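Local coordinates for cytosine deaminase (Klebsiella pneumoniae, PDB 4R85), which catalyses the hydrolytic deamination of cytosine-type bases, 5-methylcytosine among them, in an iron-containing active site of the amidohydrolase fold, at residues Thr75-Trp83 and Ile310-Gly318; Val189-Gln200 and Val223-Met233. One frame throughout, in Å; residues are numbered along the deposited sequence.

In the fold
The contacts lie in different parts of the amidohydrolase barrel, contact 1 at the active-site mouth and contact 2 in the outer helical layer, their nearest atoms about 14 Å apart. Contact 1 is buried and joins helix 76-87 to the loop after strand 303-305; its L76 and W314 line the 5-methylcytosine pocket. Its chemistry is aromatic and apolar, with a single indole-to-carbonyl hydrogen bond between the segments. Contact 2 packs helices 185-202 and 220-231, which precede and follow strand 205-209 in the chain. It is only partly buried: V192, L224, M196 and M233 form the buried part, V189, M193 and V223 are partly exposed, and D197, E227 and R231 form a salt-bridge network.

Contact 1. Residues Thr75-Trp83 and Ile310-Gly318; sequences TLFEGITRW and IQDPWYPLG. With 17E (5-methylcytosine), chain G.
W314 lies flat between G79 and the bound 5-methylcytosine, and here the packing is tightest. On one face of the indole, G79 CA makes a CH-pi contact 3.7 Å from the centroid of the five-membered ring, a close approach of helix and loop made possible by the absence of a side chain on G79. C6 of 5-methylcytosine sits over the centre of the opposite face, 3.4 Å from W314 CE2. The rotation of the indole is further fixed at its edge, where W314 NE1 donates to L76 O (3.1 Å) on a lone pair in the carbonyl plane; the bond is bent, 138° at the hydrogen, and the same oxygen also accepts the helical bond from I80 N. L76 starts away from the loop, but with CG anti to the backbone N (chi1 172°) its CD1 lies 3.4 Å from N3 of the ligand. W314 belongs to the loop that follows strand 303-305, at the C-terminal end of the barrel strands, where amidohydrolases build their active sites. Just before it, D312 OD2 accepts from W314 N in an Asx turn. Packing is looser toward P313, whose CG meets W83 CE3 at 4.0 Å. W83 CB presses closer, 3.5 Å from W314 CH2, while W83 NE1 bonds to D119. E78 OE1 forms a salt bridge with R82 NH1 and also accepts from R72 N. On the solvent side, F77 and T81 point away from the loop.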
# COMPACT_ATOMS: atom_id res chain seq x y z
N THR A 75 11.71 -11.29 -10.48
CA THR A 75 12.73 -10.38 -10.98
C THR A 75 12.36 -9.78 -12.34
O THR A 75 11.54 -10.33 -13.08
CB THR A 75 14.12 -11.04 -11.12
OG1 THR A 75 14.06 -12.11 -12.08
CG2 THR A 75 14.58 -11.60 -9.78
N LEU A 76 12.97 -8.63 -12.63
CA LEU A 76 12.83 -7.98 -13.92
C LEU A 76 13.22 -8.96 -15.03
O LEU A 76 12.53 -9.09 -16.04
CB LEU A 76 13.75 -6.76 -14.00
CG LEU A 76 13.84 -6.09 -15.37
CD1 LEU A 76 12.47 -5.54 -15.78
CD2 LEU A 76 14.90 -4.98 -15.37
N PHE A 77 14.33 -9.66 -14.82
CA PHE A 77 14.89 -10.48 -15.89
C PHE A 77 14.08 -11.73 -16.20
O PHE A 77 13.89 -12.06 -17.37
CB PHE A 77 16.36 -10.83 -15.61
CG PHE A 77 17.19 -9.62 -15.28
CD1 PHE A 77 17.80 -9.50 -14.04
CD2 PHE A 77 17.33 -8.59 -16.19
CE1 PHE A 77 18.56 -8.37 -13.73
CE2 PHE A 77 18.07 -7.47 -15.89
CZ PHE A 77 18.69 -7.35 -14.66
N GLU A 78 13.60 -12.43 -15.18
CA GLU A 78 12.69 -13.54 -15.44
C GLU A 78 11.41 -13.00 -16.08
O GLU A 78 10.84 -13.64 -16.95
CB GLU A 78 12.38 -14.35 -14.18
CG GLU A 78 11.46 -15.54 -14.49
CD GLU A 78 11.24 -16.50 -13.33
OE1 GLU A 78 10.38 -17.39 -13.49
OE2 GLU A 78 11.93 -16.39 -12.30
N GLY A 79 10.98 -11.81 -15.67
CA GLY A 79 9.80 -11.20 -16.25
C GLY A 79 9.93 -11.07 -17.76
O GLY A 79 8.99 -11.38 -18.51
N ILE A 80 11.09 -10.60 -18.21
CA ILE A 80 11.37 -10.46 -19.64
C ILE A 80 11.36 -11.83 -20.33
O ILE A 80 10.83 -11.98 -21.43
CB ILE A 80 12.72 -9.76 -19.86
CG1 ILE A 80 12.64 -8.33 -19.33
CG2 ILE A 80 13.11 -9.80 -21.36
CD1 ILE A 80 13.99 -7.64 -19.17
N THR A 81 11.94 -12.82 -19.68
CA THR A 81 11.91 -14.18 -20.23
C THR A 81 10.48 -14.69 -20.42
O THR A 81 10.15 -15.26 -21.46
CB THR A 81 12.69 -15.16 -19.34
OG1 THR A 81 14.07 -14.78 -19.33
CG2 THR A 81 12.55 -16.60 -19.87
N ARG A 82 9.64 -14.45 -19.42
CA ARG A 82 8.26 -14.93 -19.46
C ARG A 82 7.47 -14.19 -20.53
O ARG A 82 6.64 -14.78 -21.23
CB ARG A 82 7.57 -14.76 -18.11
CG ARG A 82 8.19 -15.58 -16.99
CD ARG A 82 7.94 -17.09 -17.15
NE ARG A 82 8.82 -17.82 -16.24
CZ ARG A 82 9.81 -18.62 -16.62
NH1 ARG A 82 10.56 -19.22 -15.70
NH2 ARG A 82 10.03 -18.85 -17.91
N TRP A 83 7.73 -12.89 -20.65
CA TRP A 83 7.07 -12.06 -21.64
C TRP A 83 7.45 -12.53 -23.04
O TRP A 83 6.60 -12.58 -23.94
CB TRP A 83 7.44 -10.58 -21.46
CG TRP A 83 6.91 -9.69 -22.54
CD1 TRP A 83 7.64 -8.87 -23.35
CD2 TRP A 83 5.53 -9.54 -22.94
NE1 TRP A 83 6.80 -8.21 -24.22
CE2 TRP A 83 5.51 -8.60 -23.99
CE3 TRP A 83 4.33 -10.11 -22.51
CZ2 TRP A 83 4.32 -8.21 -24.62
CZ3 TRP A 83 3.14 -9.72 -23.14
CH2 TRP A 83 3.15 -8.78 -24.18
N ILE A 310 -0.36 -4.17 -14.53
CA ILE A 310 -1.54 -4.78 -13.96
C ILE A 310 -1.62 -6.24 -14.41
O ILE A 310 -1.85 -6.53 -15.59
CB ILE A 310 -2.82 -4.00 -14.30
CG1 ILE A 310 -2.77 -2.62 -13.63
CG2 ILE A 310 -4.05 -4.77 -13.85
CD1 ILE A 310 -4.03 -1.76 -13.81
N GLN A 311 -1.39 -7.15 -13.46
CA GLN A 311 -1.46 -8.59 -13.67
C GLN A 311 -0.67 -9.07 -14.88
O GLN A 311 -1.21 -9.69 -15.79
CB GLN A 311 -2.92 -9.04 -13.77
CG GLN A 311 -3.73 -8.73 -12.52
CD GLN A 311 -5.19 -9.11 -12.67
OE1 GLN A 311 -6.04 -8.26 -12.93
NE2 GLN A 311 -5.49 -10.40 -12.48
N ASP A 312 0.63 -8.81 -14.88
CA ASP A 312 1.43 -9.10 -16.06
C ASP A 312 2.64 -10.00 -15.68
O ASP A 312 2.70 -10.48 -14.54
CB ASP A 312 1.78 -7.78 -16.79
CG ASP A 312 2.85 -6.95 -16.09
OD1 ASP A 312 3.10 -5.81 -16.55
OD2 ASP A 312 3.45 -7.42 -15.10
N PRO A 313 3.57 -10.27 -16.62
CA PRO A 313 4.64 -11.20 -16.22
C PRO A 313 5.56 -10.68 -15.10
O PRO A 313 6.27 -11.48 -14.50
CB PRO A 313 5.47 -11.36 -17.51
CG PRO A 313 4.53 -11.01 -18.61
CD PRO A 313 3.65 -9.93 -18.06
N TRP A 314 5.52 -9.38 -14.81
CA TRP A 314 6.41 -8.80 -13.80
C TRP A 314 5.73 -8.62 -12.44
O TRP A 314 6.39 -8.61 -11.40
CB TRP A 314 6.95 -7.44 -14.27
CG TRP A 314 7.88 -7.57 -15.42
CD1 TRP A 314 9.24 -7.75 -15.37
CD2 TRP A 314 7.53 -7.54 -16.81
NE1 TRP A 314 9.75 -7.84 -16.65
CE2 TRP A 314 8.72 -7.71 -17.55
CE3 TRP A 314 6.32 -7.38 -17.50
CZ2 TRP A 314 8.74 -7.74 -18.95
CZ3 TRP A 314 6.34 -7.40 -18.90
CH2 TRP A 314 7.54 -7.58 -19.61
N TYR A 315 4.40 -8.49 -12.45
CA TYR A 315 3.69 -8.06 -11.25
C TYR A 315 2.28 -8.66 -11.22
O TYR A 315 1.47 -8.40 -12.10
CB TYR A 315 3.63 -6.53 -11.25
CG TYR A 315 2.95 -5.91 -10.05
CD1 TYR A 315 1.65 -5.43 -10.13
CD2 TYR A 315 3.62 -5.78 -8.84
CE1 TYR A 315 1.03 -4.83 -9.05
CE2 TYR A 315 3.01 -5.18 -7.73
CZ TYR A 315 1.71 -4.72 -7.85
OH TYR A 315 1.09 -4.13 -6.76
N PRO A 316 1.99 -9.48 -10.20
CA PRO A 316 0.75 -10.28 -10.26
C PRO A 316 -0.51 -9.55 -9.79
O PRO A 316 -1.61 -10.08 -9.96
CB PRO A 316 1.05 -11.48 -9.34
CG PRO A 316 2.05 -10.93 -8.34
CD PRO A 316 2.86 -9.87 -9.07
N LEU A 317 -0.35 -8.36 -9.22
CA LEU A 317 -1.50 -7.62 -8.70
C LEU A 317 -1.88 -6.45 -9.61
O LEU A 317 -1.57 -6.47 -10.81
CB LEU A 317 -1.25 -7.17 -7.26
CG LEU A 317 -1.11 -8.33 -6.26
CD1 LEU A 317 -0.72 -7.80 -4.88
CD2 LEU A 317 -2.40 -9.13 -6.18
N GLY A 318 -2.58 -5.46 -9.07
CA GLY A 318 -3.01 -4.30 -9.84
C GLY A 318 -4.52 -4.23 -10.04
O GLY A 318 -5.16 -5.25 -10.32
N1 17E G . 9.56 -4.37 -18.82
C2 17E G . 10.53 -3.74 -18.17
O2 17E G . 11.78 -3.68 -18.73
N3 17E G . 10.32 -3.16 -16.99
C4 17E G . 9.11 -3.20 -16.41
N4 17E G . 8.90 -2.58 -15.15
C5 17E G . 8.06 -3.85 -17.06
C6 17E G . 8.32 -4.44 -18.29
CM5 17E G . 6.70 -3.91 -16.43

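Contact 2. Residues Val189-Gln200 and Val223-Met233; sequences VSSVMFLMDLAQ and VLAEEARVRGM
Two neighbouring helices of the outer layer of the TIM-type barrel, 185-202 and 220-231, pack here; strand 205-209 lies between them in the chain, part of the alternating beta/alpha order of the barrel. The axes of 189-200 and 223-231 approach to 9.9 Å and cross at -32°. Knobs-into-holes packing centres on M196, which sits among L224, E227, A228 and R231. Its chain, bent at both chi2 and chi3, folds SD against L224 CD1 (3.8 Å) and carries CE over the backbone of A228. Toward the N-terminal ends, V192 CG1 meets V223 CG1 at 3.8 Å, and the side chains of M193 and E227 cross at about a right angle, with M193 SD 3.4 Å from E227 CD. After the Schellman motif at G232, M233 turns back so that its SD rests 3.4 Å from Q200 CG, and its CE reaches A199 CB.

Nearer the C-terminal ends the contact turns polar. R231, a knob in the reverse direction, extends from CG to NE and lays one guanidinium face on M196 CB. NE and NH2 both bond to OE2 of E227 one turn earlier, which should steady the group for its partners on the other helix. D197 OD1, which lies in the guanidinium plane, takes NH1 and NH2 end-on; NH2 comes from above the carboxylate plane. NH1 also donates to Q200 OE1 at 2.8 Å, the amide and guanidinium planes being turned 66° apart.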
# COMPACT_ATOMS: atom_id res chain seq x y z
N VAL A 189 25.05 3.27 -24.21
CA VAL A 189 25.25 4.68 -24.55
C VAL A 189 24.81 4.98 -25.98
O VAL A 189 24.10 5.95 -26.22
CB VAL A 189 26.70 5.14 -24.30
CG1 VAL A 189 26.97 6.50 -24.93
CG2 VAL A 189 27.00 5.15 -22.80
N SER A 190 25.21 4.13 -26.92
CA SER A 190 24.83 4.34 -28.31
C SER A 190 23.31 4.25 -28.48
O SER A 190 22.74 4.96 -29.32
CB SER A 190 25.55 3.37 -29.26
OG SER A 190 25.09 2.04 -29.08
N SER A 191 22.66 3.42 -27.67
CA SER A 191 21.20 3.33 -27.76
C SER A 191 20.54 4.66 -27.41
O SER A 191 19.55 5.07 -28.04
CB SER A 191 20.63 2.18 -26.90
OG SER A 191 20.62 2.50 -25.52
N VAL A 192 21.08 5.36 -26.41
CA VAL A 192 20.51 6.65 -26.02
C VAL A 192 20.73 7.68 -27.12
O VAL A 192 19.82 8.46 -27.44
CB VAL A 192 21.04 7.14 -24.66
CG1 VAL A 192 20.55 8.56 -24.37
CG2 VAL A 192 20.63 6.18 -23.53
N MET A 193 21.92 7.68 -27.72
CA MET A 193 22.19 8.60 -28.83
C MET A 193 21.23 8.36 -29.99
O MET A 193 20.66 9.31 -30.55
CB MET A 193 23.64 8.49 -29.32
CG MET A 193 24.67 8.73 -28.23
SD MET A 193 24.48 10.38 -27.46
CE MET A 193 25.85 10.34 -26.29
N PHE A 194 21.03 7.09 -30.34
CA PHE A 194 20.08 6.72 -31.38
C PHE A 194 18.65 7.19 -31.09
O PHE A 194 18.00 7.76 -31.96
CB PHE A 194 20.07 5.20 -31.64
CG PHE A 194 18.92 4.76 -32.50
CD1 PHE A 194 18.98 4.92 -33.88
CD2 PHE A 194 17.77 4.24 -31.93
CE1 PHE A 194 17.91 4.54 -34.69
CE2 PHE A 194 16.69 3.85 -32.74
CZ PHE A 194 16.76 4.00 -34.11
N LEU A 195 18.15 6.90 -29.90
CA LEU A 195 16.75 7.15 -29.61
C LEU A 195 16.48 8.65 -29.54
O LEU A 195 15.42 9.11 -29.96
CB LEU A 195 16.29 6.43 -28.33
CG LEU A 195 16.68 6.92 -26.93
CD1 LEU A 195 15.72 8.00 -26.37
CD2 LEU A 195 16.73 5.72 -25.98
N MET A 196 17.44 9.41 -29.05
CA MET A 196 17.31 10.87 -29.04
C MET A 196 17.33 11.44 -30.45
O MET A 196 16.55 12.34 -30.77
CB MET A 196 18.38 11.52 -28.14
CG MET A 196 18.22 11.19 -26.66
SD MET A 196 16.69 11.83 -25.91
CE MET A 196 17.14 13.56 -25.63
N ASP A 197 18.20 10.91 -31.32
CA ASP A 197 18.21 11.31 -32.72
C ASP A 197 16.87 11.00 -33.39
O ASP A 197 16.34 11.81 -34.14
CB ASP A 197 19.33 10.59 -33.50
CG ASP A 197 20.72 11.13 -33.17
OD1 ASP A 197 20.82 12.23 -32.58
OD2 ASP A 197 21.71 10.45 -33.52
N LEU A 198 16.37 9.79 -33.13
CA LEU A 198 15.06 9.36 -33.63
C LEU A 198 13.95 10.34 -33.21
O LEU A 198 13.20 10.82 -34.04
CB LEU A 198 14.74 7.95 -33.14
CG LEU A 198 13.49 7.26 -33.69
CD1 LEU A 198 13.58 7.08 -35.21
CD2 LEU A 198 13.26 5.91 -32.98
N ALA A 199 13.86 10.62 -31.92
CA ALA A 199 12.84 11.55 -31.41
C ALA A 199 12.96 12.92 -32.05
O ALA A 199 11.95 13.54 -32.38
CB ALA A 199 12.93 11.66 -29.91
N GLN A 200 14.19 13.41 -32.22
CA GLN A 200 14.37 14.73 -32.84
C GLN A 200 14.00 14.74 -34.31
O GLN A 200 13.41 15.70 -34.80
CB GLN A 200 15.81 15.22 -32.70
CG GLN A 200 16.08 15.94 -31.41
CD GLN A 200 17.31 16.82 -31.48
OE1 GLN A 200 18.42 16.34 -31.67
NE2 GLN A 200 17.11 18.12 -31.31
N VAL A 223 23.55 10.22 -19.33
CA VAL A 223 23.64 10.33 -20.79
C VAL A 223 22.35 10.90 -21.35
O VAL A 223 22.36 11.78 -22.21
CB VAL A 223 23.92 8.96 -21.45
CG1 VAL A 223 24.07 9.13 -22.96
CG2 VAL A 223 25.17 8.35 -20.85
N LEU A 224 21.22 10.41 -20.85
CA LEU A 224 19.92 10.87 -21.29
C LEU A 224 19.70 12.35 -20.95
O LEU A 224 19.26 13.14 -21.80
CB LEU A 224 18.82 10.01 -20.65
CG LEU A 224 17.38 10.41 -20.95
CD1 LEU A 224 17.07 10.24 -22.43
CD2 LEU A 224 16.39 9.61 -20.10
N ALA A 225 20.00 12.72 -19.72
CA ALA A 225 19.79 14.10 -19.27
C ALA A 225 20.69 15.05 -20.04
O ALA A 225 20.27 16.15 -20.43
CB ALA A 225 20.02 14.23 -17.76
N GLU A 226 21.94 14.64 -20.29
CA GLU A 226 22.83 15.52 -21.06
C GLU A 226 22.37 15.70 -22.51
O GLU A 226 22.42 16.81 -23.04
CB GLU A 226 24.29 15.06 -20.97
CG GLU A 226 25.29 15.85 -21.85
CD GLU A 226 25.47 17.33 -21.46
OE1 GLU A 226 24.82 17.82 -20.51
OE2 GLU A 226 26.28 18.01 -22.11
N GLU A 227 21.91 14.63 -23.16
CA GLU A 227 21.39 14.78 -24.51
C GLU A 227 20.18 15.70 -24.52
O GLU A 227 20.04 16.55 -25.41
CB GLU A 227 21.03 13.41 -25.10
CG GLU A 227 22.27 12.58 -25.43
CD GLU A 227 23.26 13.38 -26.28
OE1 GLU A 227 24.45 13.48 -25.89
OE2 GLU A 227 22.84 13.92 -27.33
N ALA A 228 19.30 15.53 -23.54
CA ALA A 228 18.12 16.38 -23.47
C ALA A 228 18.52 17.85 -23.29
O ALA A 228 17.92 18.74 -23.91
CB ALA A 228 17.23 15.93 -22.33
N ARG A 229 19.52 18.10 -22.46
CA ARG A 229 19.96 19.48 -22.16
C ARG A 229 20.57 20.13 -23.41
O ARG A 229 20.20 21.24 -23.79
CB ARG A 229 20.98 19.50 -21.01
CG ARG A 229 21.38 20.93 -20.56
CD ARG A 229 22.66 20.95 -19.73
NE ARG A 229 23.81 20.53 -20.51
CZ ARG A 229 24.54 21.33 -21.29
NH1 ARG A 229 24.23 22.62 -21.36
NH2 ARG A 229 25.57 20.85 -21.98
N VAL A 230 21.50 19.42 -24.04
CA VAL A 230 22.19 19.91 -25.24
C VAL A 230 21.22 20.17 -26.40
O VAL A 230 21.36 21.14 -27.15
CB VAL A 230 23.29 18.91 -25.66
CG1 VAL A 230 23.72 19.14 -27.10
CG2 VAL A 230 24.47 19.01 -24.72
N ARG A 231 20.23 19.30 -26.53
CA ARG A 231 19.29 19.38 -27.64
C ARG A 231 18.14 20.34 -27.33
O ARG A 231 17.34 20.66 -28.20
CB ARG A 231 18.76 17.98 -27.99
CG ARG A 231 19.81 17.05 -28.59
CD ARG A 231 19.36 15.61 -28.46
NE ARG A 231 20.44 14.64 -28.69
CZ ARG A 231 20.58 13.91 -29.79
NH1 ARG A 231 19.71 14.02 -30.79
NH2 ARG A 231 21.58 13.04 -29.89
N GLY A 232 18.06 20.79 -26.09
CA GLY A 232 17.01 21.70 -25.67
C GLY A 232 15.63 21.05 -25.61
O GLY A 232 14.62 21.71 -25.82
N MET A 233 15.59 19.76 -25.32
CA MET A 233 14.30 19.06 -25.33
C MET A 233 13.87 18.50 -23.97
O MET A 233 13.08 17.56 -23.90
CB MET A 233 14.27 17.98 -26.43
CG MET A 233 15.48 17.06 -26.50
SD MET A 233 15.57 16.07 -28.03
CE MET A 233 14.05 15.13 -27.93